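Local coordinates for pyridoxal kinase (Entamoeba histolytica, PDB 4S1H), which probably catalyses the ATP-dependent phosphorylation of pyridoxal to pyridoxal 5'-phosphate, and is seen here with ADP and magnesium ions bound, at residues 242-245 / 246-250; 231-234 / 235-238; 41-44 / 45-49; 23-26 / 27-31. All coordinates share one frame; numbering follows the deposited sequence.

Contact 1 of 4, residues 242-245 / 246-250; sequences ISTL and QTILR. With ADP (adenosine-5'-diphosphate), chain C.
The carbonyl O of L245 receives the backbone N-H of L249 at 2.9 Å from N to O, in a nearly straight bond (164° at the hydrogen). L249 CG also packs against L245 O, at 3.3 Å, an oxygen already satisfied by the helix bond. The N-H groups of Q246, T247 and I248 repeat this i to i+4 pattern on I242, S243 and T244, so the run is regular alpha-helix, the C-terminal part of helix 234-250.

One face of that helix is given to ADP. L249 lies against the base, its CD1 methyl over one face of the adenine, 3.6 Å from C4. L245 holds CG anti to its backbone N (chi1 -159°), which carries CD2 to within 3.1 Å of the ribose O4'. I242 meets the sugar hydroxyls through CD1, 3.4 Å from O3'. Q246 is a recognised ADP-binding residue whose amide end comes beside the adenine near N3, but the rotation of that amide is doubtful. I209, also of the ADP site, packs against the Q246 side chain.

Away from the nucleotide, T244 packs on I223 of helix 216-229, and S243 OG bonds to N239 O and S273 N; L245 touches the ribose and helix 216-229 (T219, L220) alike. Branched aliphatic side chains suit the nucleotide side, L249 offering a methyl to the base and I242 and L245 to the ribose. This is consistent with the helix holding base and sugar mostly by apolar contact, while T179, S180, I209, G217 and N143 give ADP hydrogen bonds.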
loop_
_atom_site.group_PDB
_atom_site.type_symbol
_atom_site.label_atom_id
_atom_site.label_comp_id
_atom_site.label_asym_id
_atom_site.label_seq_id
_atom_site.Cartn_x
_atom_site.Cartn_y
_atom_site.Cartn_z
ATOM N N ILE A 242 20.397 5.314 -5.790
ATOM C CA ILE A 242 20.944 4.445 -6.823
ATOM C C ILE A 242 21.718 3.296 -6.198
ATOM O O ILE A 242 21.649 2.167 -6.678
ATOM C CB ILE A 242 21.853 5.256 -7.787
ATOM C CG1 ILE A 242 20.977 6.282 -8.522
ATOM C CG2 ILE A 242 22.707 4.364 -8.697
ATOM C CD1 ILE A 242 20.195 5.806 -9.712
ATOM N N SER A 243 22.399 3.572 -5.093
ATOM C CA SER A 243 23.139 2.558 -4.353
ATOM C C SER A 243 22.238 1.516 -3.770
ATOM O O SER A 243 22.497 0.316 -3.924
ATOM C CB SER A 243 24.053 3.189 -3.295
ATOM O OG SER A 243 25.006 4.045 -3.923
ATOM N N THR A 244 21.173 1.959 -3.099
ATOM C CA THR A 244 20.197 1.042 -2.520
ATOM C C THR A 244 19.532 0.207 -3.610
ATOM O O THR A 244 19.373 -1.003 -3.463
ATOM C CB THR A 244 19.187 1.822 -1.684
ATOM O OG1 THR A 244 19.888 2.433 -0.592
ATOM C CG2 THR A 244 18.084 0.914 -1.141
ATOM N N LEU A 245 19.234 0.835 -4.744
ATOM C CA LEU A 245 18.646 0.091 -5.865
ATOM C C LEU A 245 19.570 -0.997 -6.413
ATOM O O LEU A 245 19.108 -2.101 -6.746
ATOM C CB LEU A 245 18.236 1.062 -6.971
ATOM C CG LEU A 245 17.195 0.674 -8.023
ATOM C CD1 LEU A 245 16.067 -0.222 -7.544
ATOM C CD2 LEU A 245 16.615 1.961 -8.595
ATOM N N GLN A 246 20.880 -0.733 -6.518
ATOM C CA GLN A 246 21.819 -1.779 -6.945
ATOM C C GLN A 246 21.782 -2.951 -5.999
ATOM O O GLN A 246 21.749 -4.104 -6.415
ATOM C CB GLN A 246 23.265 -1.263 -7.059
ATOM C CG GLN A 246 23.551 -0.463 -8.302
ATOM C CD GLN A 246 23.289 -1.242 -9.595
ATOM O OE1 GLN A 246 22.249 -1.127 -10.225
ATOM N NE2 GLN A 246 24.250 -2.073 -9.973
ATOM N N THR A 247 21.697 -2.668 -4.696
ATOM C CA THR A 247 21.589 -3.726 -3.713
ATOM C C THR A 247 20.325 -4.563 -3.927
ATOM O O THR A 247 20.397 -5.793 -3.883
ATOM C CB THR A 247 21.611 -3.156 -2.287
ATOM O OG1 THR A 247 22.865 -2.499 -2.085
ATOM C CG2 THR A 247 21.423 -4.267 -1.242
ATOM N N ILE A 248 19.194 -3.912 -4.180
ATOM C CA ILE A 248 17.941 -4.618 -4.418
ATOM C C ILE A 248 18.047 -5.502 -5.652
ATOM O O ILE A 248 17.675 -6.674 -5.615
ATOM C CB ILE A 248 16.742 -3.667 -4.558
ATOM C CG1 ILE A 248 16.489 -2.922 -3.241
ATOM C CG2 ILE A 248 15.476 -4.423 -4.984
ATOM C CD1 ILE A 248 15.591 -1.724 -3.397
ATOM N N LEU A 249 18.599 -4.949 -6.726
ATOM C CA LEU A 249 18.695 -5.716 -7.968
ATOM C C LEU A 249 19.671 -6.888 -7.908
ATOM O O LEU A 249 19.384 -7.970 -8.431
ATOM C CB LEU A 249 19.073 -4.803 -9.119
ATOM C CG LEU A 249 17.986 -3.801 -9.404
ATOM C CD1 LEU A 249 18.473 -2.900 -10.493
ATOM C CD2 LEU A 249 16.685 -4.466 -9.841
ATOM N N ARG A 250 20.830 -6.682 -7.270
ATOM C CA ARG A 250 21.786 -7.783 -7.047
ATOM C C ARG A 250 21.144 -8.916 -6.271
ATOM O O ARG A 250 21.492 -10.083 -6.448
ATOM C CB ARG A 250 23.064 -7.299 -6.345
ATOM C CG ARG A 250 24.017 -6.535 -7.278
ATOM C CD ARG A 250 25.327 -6.151 -6.638
ATOM N NE ARG A 250 26.086 -5.173 -7.432
ATOM C CZ ARG A 250 27.331 -4.783 -7.158
ATOM N NH1 ARG A 250 27.995 -5.289 -6.118
ATOM N NH2 ARG A 250 27.924 -3.884 -7.939
HETATM P PB ADP C . 12.299 3.001 -15.410
HETATM O O1B ADP C . 12.711 2.570 -16.799
HETATM O O2B ADP C . 11.546 1.926 -14.646
HETATM O O3B ADP C . 11.682 4.366 -15.421
HETATM P PA ADP C . 15.181 3.042 -15.094
HETATM O O1A ADP C . 15.682 4.397 -15.512
HETATM O O2A ADP C . 15.251 1.904 -16.058
HETATM O O3A ADP C . 13.653 3.178 -14.568
HETATM O "O5'" ADP C . 15.907 2.593 -13.761
HETATM C "C5'" ADP C . 15.960 3.374 -12.585
HETATM C "C4'" ADP C . 17.265 3.058 -11.911
HETATM O "O4'" ADP C . 17.324 1.660 -11.630
HETATM C "C3'" ADP C . 18.452 3.350 -12.823
HETATM O "O3'" ADP C . 18.919 4.693 -12.651
HETATM C "C2'" ADP C . 19.441 2.309 -12.397
HETATM O "O2'" ADP C . 20.150 2.762 -11.253
HETATM C "C1'" ADP C . 18.590 1.121 -11.984
HETATM N N9 ADP C . 18.429 0.072 -13.018
HETATM C C8 ADP C . 17.381 -0.192 -13.810
HETATM N N7 ADP C . 17.614 -1.263 -14.608
HETATM C C5 ADP C . 18.844 -1.703 -14.311
HETATM C C6 ADP C . 19.721 -2.809 -14.763
HETATM N N6 ADP C . 19.289 -3.649 -15.726
HETATM N N1 ADP C . 20.940 -2.910 -14.192
HETATM C C2 ADP C . 21.367 -2.050 -13.225
HETATM N N3 ADP C . 20.615 -1.030 -12.763
HETATM C C4 ADP C . 19.374 -0.822 -13.263
#

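Contact 2 of 4, residues 231-234 / 235-238; sequences GIPL and EHAV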
loop_
_atom_site.group_PDB
_atom_site.type_symbol
_atom_site.label_atom_id
_atom_site.label_comp_id
_atom_site.label_asym_id
_atom_site.label_seq_id
_atom_site.Cartn_x
_atom_site.Cartn_y
_atom_site.Cartn_z
ATOM N N GLY A 231 15.903 15.714 4.444
ATOM C CA GLY A 231 16.779 16.866 4.426
ATOM C C GLY A 231 18.135 16.630 3.790
ATOM O O GLY A 231 19.038 17.441 3.956
ATOM N N ILE A 232 18.289 15.517 3.083
ATOM C CA ILE A 232 19.582 15.177 2.422
ATOM C C ILE A 232 19.702 15.989 1.125
ATOM O O ILE A 232 18.759 16.021 0.355
ATOM C CB ILE A 232 19.657 13.656 2.122
ATOM C CG1 ILE A 232 19.449 12.844 3.405
ATOM C CG2 ILE A 232 20.963 13.242 1.464
ATOM C CD1 ILE A 232 20.359 13.216 4.543
ATOM N N PRO A 233 20.859 16.633 0.875
ATOM C CA PRO A 233 21.041 17.304 -0.425
ATOM C C PRO A 233 20.852 16.361 -1.597
ATOM O O PRO A 233 21.195 15.176 -1.518
ATOM C CB PRO A 233 22.492 17.810 -0.373
ATOM C CG PRO A 233 22.820 17.895 1.082
ATOM C CD PRO A 233 22.055 16.764 1.723
ATOM N N LEU A 234 20.282 16.889 -2.667
ATOM C CA LEU A 234 19.956 16.115 -3.850
ATOM C C LEU A 234 21.017 15.145 -4.318
ATOM O O LEU A 234 20.683 14.001 -4.596
ATOM C CB LEU A 234 19.493 17.031 -4.981
ATOM C CG LEU A 234 19.015 16.346 -6.257
ATOM C CD1 LEU A 234 17.752 15.558 -5.957
ATOM C CD2 LEU A 234 18.754 17.392 -7.308
ATOM N N GLU A 235 22.278 15.603 -4.471
ATOM C CA GLU A 235 23.385 14.744 -4.922
ATOM C C GLU A 235 23.497 13.480 -4.091
ATOM O O GLU A 235 23.644 12.384 -4.632
ATOM C CB GLU A 235 24.744 15.457 -4.852
ATOM C CG GLU A 235 25.016 16.401 -5.976
ATOM C CD GLU A 235 26.435 16.950 -5.908
ATOM O OE1 GLU A 235 27.288 16.309 -5.242
ATOM O OE2 GLU A 235 26.665 18.030 -6.483
ATOM N N HIS A 236 23.448 13.658 -2.776
ATOM C CA HIS A 236 23.592 12.548 -1.839
ATOM C C HIS A 236 22.330 11.681 -1.843
ATOM O O HIS A 236 22.452 10.447 -1.759
ATOM C CB HIS A 236 23.960 13.090 -0.449
ATOM C CG HIS A 236 25.269 13.834 -0.429
ATOM N ND1 HIS A 236 26.487 13.193 -0.363
ATOM C CD2 HIS A 236 25.547 15.154 -0.542
ATOM C CE1 HIS A 236 27.458 14.090 -0.400
ATOM N NE2 HIS A 236 26.914 15.286 -0.525
ATOM N N ALA A 237 21.138 12.295 -1.971
ATOM C CA ALA A 237 19.872 11.550 -2.061
ATOM C C ALA A 237 19.879 10.651 -3.294
ATOM O O ALA A 237 19.538 9.483 -3.231
ATOM C CB ALA A 237 18.663 12.490 -2.079
ATOM N N VAL A 238 20.341 11.199 -4.416
ATOM C CA VAL A 238 20.404 10.402 -5.645
ATOM C C VAL A 238 21.384 9.222 -5.501
ATOM O O VAL A 238 21.073 8.071 -5.860
ATOM C CB VAL A 238 20.833 11.251 -6.853
ATOM C CG1 VAL A 238 21.115 10.386 -8.084
ATOM C CG2 VAL A 238 19.770 12.286 -7.191
#
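I232 and H236 provide the first apolar touch, crossing at about a right angle. With CG1 of I232 turned beside the backbone N (chi1 -56°), CG2 is the branch that faces H236; this methyl meets H236 CB at 3.6 Å, with A237 CB a little further on at 4.3 Å from I232 CG2. P233 adds a looser touch: its CB lies at the edge of the H236 imidazole, near the ring plane, 4.1 Å from CD2. One turn on, L234 and V238 meet through their branches, L234 CD1 to V238 CG2 at 4.0 Å.

This is the start of helix 234-250, with P233 in the N-cap position. Proline is tolerated here, since no helix bond is asked of its nitrogen and its phi is compatible with the entry. Two residues earlier, G231 ends helix 216-229 in a Schellman motif, a place for glycine because the backbone there takes a positive phi of 94°. A tight loop therefore joins two consecutive helices, and I232 and A237 both pack on W227 of the first.

The backbone bonds are the polar part. A237 N donates to P233 O at 2.9 Å (163° at the hydrogen), and V238 N donates to L234 O at 2.8 Å. These are the first i to i+4 bonds of the helix.

The polar ends find partners beyond the segments: E235 OE1 bonds to Y278 OH, and H236 ND1 to E272 OE1. L234 and V238 instead turn to strand 186-193, where C191, F193 and L189 receive them.

Contact 3 of 4, residues 41-44 / 45-49; sequences LANH and TGYPV
N43 sends its amide nitrogen to two carbonyls at once. ND2 donates to V49 O at 3.0 Å, straight (166°) and on a lone pair, in the carbonyl plane; it also donates to H44 O at 3.2 Å. Both acceptors lie close to the amide plane, and the two bonds fix the rotation of the amide. CG lies between the backbone N and the carbonyl carbon (chi1 45°), which brings ND2 to H44 O and V49 O; ND2 is also 3.5 Å from Y47 CB. On the other end of the amide, OD1 bonds to S66 and N70 of the second subunit, so that asparagine, donor and acceptor in one, serves both the turn and the dimer interface.

H44 opens a type I beta turn that ends at Y47. Its carbonyl O takes the Y47 N-H in a weak bond of 3.4 Å from N to O, and the same oxygen lies at the edge of the Y47 ring, 3.3 Å from CD1. The imidazole is met over one face by Y47 CE1, 3.4 Å from H44 CE1, the two ring planes being inclined by 42°. At its edge, ND1 accepts a weak bond from G46 N, while NE2 bonds to A256 O. Glycine suits position 46, where the backbone passes tight against the imidazole.

T45, which binds pyridoxal 5'-phosphate in another crystal structure of this protein, projects from the turn. Amide bonds and ring contacts thus set the shape of the loop from within, which probably helps to present T45 to pyridoxal 5'-phosphate.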
loop_
_atom_site.group_PDB
_atom_site.type_symbol
_atom_site.label_atom_id
_atom_site.label_comp_id
_atom_site.label_asym_id
_atom_site.label_seq_id
_atom_site.Cartn_x
_atom_site.Cartn_y
_atom_site.Cartn_z
ATOM N N LEU A 41 -5.068 -3.039 -10.528
ATOM C CA LEU A 41 -4.762 -4.194 -11.357
ATOM C C LEU A 41 -4.286 -5.360 -10.512
ATOM O O LEU A 41 -3.729 -5.168 -9.444
ATOM C CB LEU A 41 -3.639 -3.866 -12.337
ATOM C CG LEU A 41 -3.864 -2.580 -13.136
ATOM C CD1 LEU A 41 -2.656 -2.305 -14.010
ATOM C CD2 LEU A 41 -5.114 -2.695 -13.983
ATOM N N ALA A 42 -4.473 -6.562 -11.011
ATOM C CA ALA A 42 -4.006 -7.761 -10.318
ATOM C C ALA A 42 -2.502 -7.807 -10.206
ATOM O O ALA A 42 -1.950 -8.199 -9.202
ATOM C CB ALA A 42 -4.473 -8.997 -11.053
ATOM N N ASN A 43 -1.844 -7.422 -11.311
ATOM C CA ASN A 43 -0.398 -7.553 -11.447
ATOM C C ASN A 43 0.074 -6.570 -12.529
ATOM O O ASN A 43 -0.742 -5.927 -13.172
ATOM C CB ASN A 43 -0.040 -8.999 -11.797
ATOM C CG ASN A 43 -0.938 -9.590 -12.877
ATOM O OD1 ASN A 43 -1.821 -10.413 -12.604
ATOM N ND2 ASN A 43 -0.731 -9.144 -14.125
ATOM N N HIS A 44 1.376 -6.406 -12.690
ATOM C CA HIS A 44 1.835 -5.417 -13.657
ATOM C C HIS A 44 1.662 -5.880 -15.115
ATOM O O HIS A 44 1.311 -7.027 -15.391
ATOM C CB HIS A 44 3.233 -4.886 -13.324
ATOM C CG HIS A 44 4.313 -5.905 -13.408
ATOM N ND1 HIS A 44 4.623 -6.577 -14.574
ATOM C CD2 HIS A 44 5.214 -6.314 -12.490
ATOM C CE1 HIS A 44 5.633 -7.390 -14.355
ATOM N NE2 HIS A 44 6.016 -7.245 -13.103
ATOM N N THR A 45 1.877 -4.936 -16.032
ATOM C CA THR A 45 1.555 -5.105 -17.460
ATOM C C THR A 45 2.487 -6.082 -18.207
ATOM O O THR A 45 2.195 -6.528 -19.323
ATOM C CB THR A 45 1.490 -3.714 -18.135
ATOM O OG1 THR A 45 2.654 -2.964 -17.783
ATOM C CG2 THR A 45 0.286 -2.918 -17.629
ATOM N N GLY A 46 3.625 -6.387 -17.596
ATOM C CA GLY A 46 4.502 -7.489 -18.014
ATOM C C GLY A 46 3.959 -8.912 -18.110
ATOM O O GLY A 46 4.531 -9.740 -18.817
ATOM N N TYR A 47 2.874 -9.222 -17.399
ATOM C CA TYR A 47 2.296 -10.554 -17.445
ATOM C C TYR A 47 1.345 -10.701 -18.649
ATOM O O TYR A 47 0.837 -9.682 -19.145
ATOM C CB TYR A 47 1.527 -10.851 -16.137
ATOM C CG TYR A 47 2.427 -10.914 -14.903
ATOM C CD1 TYR A 47 2.788 -9.752 -14.208
ATOM C CD2 TYR A 47 2.931 -12.116 -14.458
ATOM C CE1 TYR A 47 3.607 -9.793 -13.083
ATOM C CE2 TYR A 47 3.760 -12.169 -13.337
ATOM C CZ TYR A 47 4.086 -11.015 -12.657
ATOM O OH TYR A 47 4.941 -11.054 -11.566
ATOM N N PRO A 48 1.074 -11.940 -19.089
ATOM C CA PRO A 48 0.140 -12.223 -20.197
ATOM C C PRO A 48 -1.306 -11.784 -20.002
ATOM O O PRO A 48 -1.998 -11.539 -20.978
ATOM C CB PRO A 48 0.153 -13.747 -20.308
ATOM C CG PRO A 48 1.391 -14.186 -19.642
ATOM C CD PRO A 48 1.748 -13.168 -18.621
ATOM N N VAL A 49 -1.774 -11.768 -18.757
ATOM C CA VAL A 49 -3.118 -11.321 -18.443
ATOM C C VAL A 49 -2.931 -10.275 -17.364
ATOM O O VAL A 49 -2.086 -10.455 -16.493
ATOM C CB VAL A 49 -3.950 -12.512 -17.928
ATOM C CG1 VAL A 49 -5.327 -12.091 -17.442
ATOM C CG2 VAL A 49 -4.092 -13.587 -18.997
#

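Contact 4 of 4, residues 23-26 / 27-31; sequences MIIL and DSFQI
L26 and I31 meet through their methyls, L26 CD2 lying 4.0 Å from I31 CD1 as the two side chains cross. The backbone beneath them is tied in the same place: I31 N donates to L26 O at 3.0 Å, almost straight at 175°. F29 N adds a weak bond to L26 O and a firmer one to I25 O, at 3.0 Å. I25 and F29 run side by side, I25 CG2 being 4.0 Å from F29 CD1. The F29 ring also turns its edge to I25 O, with CD1 at 3.4 Å from it, so the oxygen lies near the ring plane.

Further out, helix 216-229 packs against I25, L26 and F29 through S226, and its W227 meets the F29 ring edge-to-face. On the strand side, M23 and L26 pack on F35 of strand 33-41. At the dimer interface M23 packs on M23 of the second subunit, and buried D27 forms a salt bridge through OD1 with R20 of that subunit, which probably offsets its charge.

Q30 leaves the helix with phi at 57°, a left-handed backbone conformation, and Q30 N bonds to D27 O at 2.9 Å. Together with the I31 N bond and the leucine-isoleucine touch across it, this is a Schellman motif in its classical form. It ends helix 18-28, the helical link of the beta-alpha-beta unit formed with strands 5-9 and 33-41, as in the ribokinase-like fold.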
loop_
_atom_site.group_PDB
_atom_site.type_symbol
_atom_site.label_atom_id
_atom_site.label_comp_id
_atom_site.label_asym_id
_atom_site.label_seq_id
_atom_site.Cartn_x
_atom_site.Cartn_y
_atom_site.Cartn_z
ATOM N N MET A 23 4.217 2.843 -1.201
ATOM C CA MET A 23 3.746 2.489 0.147
ATOM C C MET A 23 4.862 1.814 0.931
ATOM O O MET A 23 5.132 2.149 2.079
ATOM C CB MET A 23 2.516 1.578 0.068
ATOM C CG MET A 23 1.280 2.219 -0.574
ATOM S SD MET A 23 -0.060 1.045 -1.041
ATOM C CE MET A 23 -1.094 2.099 -2.027
ATOM N N ILE A 24 5.496 0.816 0.320
ATOM C CA ILE A 24 6.531 0.054 0.973
ATOM C C ILE A 24 7.660 0.987 1.421
ATOM O O ILE A 24 8.144 0.895 2.549
ATOM C CB ILE A 24 7.093 -1.044 0.046
ATOM C CG1 ILE A 24 6.022 -2.108 -0.193
ATOM C CG2 ILE A 24 8.352 -1.683 0.643
ATOM C CD1 ILE A 24 6.303 -2.976 -1.409
ATOM N N ILE A 25 8.082 1.875 0.522
ATOM C CA ILE A 25 9.249 2.711 0.789
ATOM C C ILE A 25 8.916 3.809 1.819
ATOM O O ILE A 25 9.621 3.960 2.822
ATOM C CB ILE A 25 9.859 3.277 -0.508
ATOM C CG1 ILE A 25 10.317 2.098 -1.357
ATOM C CG2 ILE A 25 10.993 4.231 -0.169
ATOM C CD1 ILE A 25 10.526 2.412 -2.829
ATOM N N LEU A 26 7.877 4.581 1.556
ATOM C CA LEU A 26 7.476 5.669 2.472
ATOM C C LEU A 26 7.059 5.124 3.837
ATOM O O LEU A 26 7.425 5.711 4.868
ATOM C CB LEU A 26 6.383 6.534 1.858
ATOM C CG LEU A 26 6.817 7.400 0.675
ATOM C CD1 LEU A 26 5.641 7.951 -0.113
ATOM C CD2 LEU A 26 7.732 8.538 1.109
ATOM N N ASP A 27 6.365 3.997 3.865
ATOM C CA ASP A 27 6.077 3.343 5.175
ATOM C C ASP A 27 7.394 2.995 5.926
ATOM O O ASP A 27 7.530 3.268 7.129
ATOM C CB ASP A 27 5.190 2.065 5.055
ATOM C CG ASP A 27 3.736 2.335 4.537
ATOM O OD1 ASP A 27 3.270 3.502 4.449
ATOM O OD2 ASP A 27 3.039 1.333 4.179
ATOM N N SER A 28 8.385 2.430 5.234
ATOM C CA SER A 28 9.630 2.038 5.876
ATOM C C SER A 28 10.446 3.244 6.391
ATOM O O SER A 28 11.172 3.131 7.359
ATOM C CB SER A 28 10.494 1.146 4.963
ATOM O OG SER A 28 11.745 1.749 4.680
ATOM N N PHE A 29 10.270 4.398 5.753
ATOM C CA PHE A 29 10.898 5.652 6.209
ATOM C C PHE A 29 10.028 6.383 7.234
ATOM O O PHE A 29 10.423 7.425 7.710
ATOM C CB PHE A 29 11.188 6.611 5.016
ATOM C CG PHE A 29 12.501 6.372 4.296
ATOM C CD1 PHE A 29 12.612 5.421 3.306
ATOM C CD2 PHE A 29 13.634 7.166 4.575
ATOM C CE1 PHE A 29 13.806 5.211 2.644
ATOM C CE2 PHE A 29 14.840 6.966 3.908
ATOM C CZ PHE A 29 14.928 5.980 2.937
ATOM N N GLN A 30 8.836 5.847 7.528
ATOM C CA GLN A 30 7.887 6.421 8.459
ATOM C C GLN A 30 7.498 7.857 8.086
ATOM O O GLN A 30 7.356 8.729 8.943
ATOM C CB GLN A 30 8.399 6.306 9.887
ATOM C CG GLN A 30 8.597 4.845 10.305
ATOM C CD GLN A 30 9.401 4.757 11.549
ATOM O OE1 GLN A 30 10.617 4.816 11.489
ATOM N NE2 GLN A 30 8.735 4.639 12.693
ATOM N N ILE A 31 7.229 8.030 6.810
ATOM C CA ILE A 31 6.763 9.301 6.232
ATOM C C ILE A 31 5.253 9.116 5.972
ATOM O O ILE A 31 4.841 8.312 5.129
ATOM C CB ILE A 31 7.552 9.669 4.966
ATOM C CG1 ILE A 31 9.063 9.887 5.280
ATOM C CG2 ILE A 31 6.926 10.907 4.342
ATOM C CD1 ILE A 31 9.967 9.969 4.064
#

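How the contacts relate
All four contacts are local and follow one another along the chain, so none nests in or crosses another. Contact 4 comes first, ending helix 18-28 and turning the chain toward strand 33-41. Contact 3 follows beyond that strand, in the loop leading to strand 52-54; both of these contacts reach the second subunit. Contact 2 comes far later, closing the short loop between helices 216-229 and 234-250, and contact 1 continues that second helix to the nucleotide. Helix 216-229 is the common neighbour of contacts 1, 2 and 4. Contacts 2 and 3 lie on opposite sides of the chain's centre, their centres about 33 Å apart.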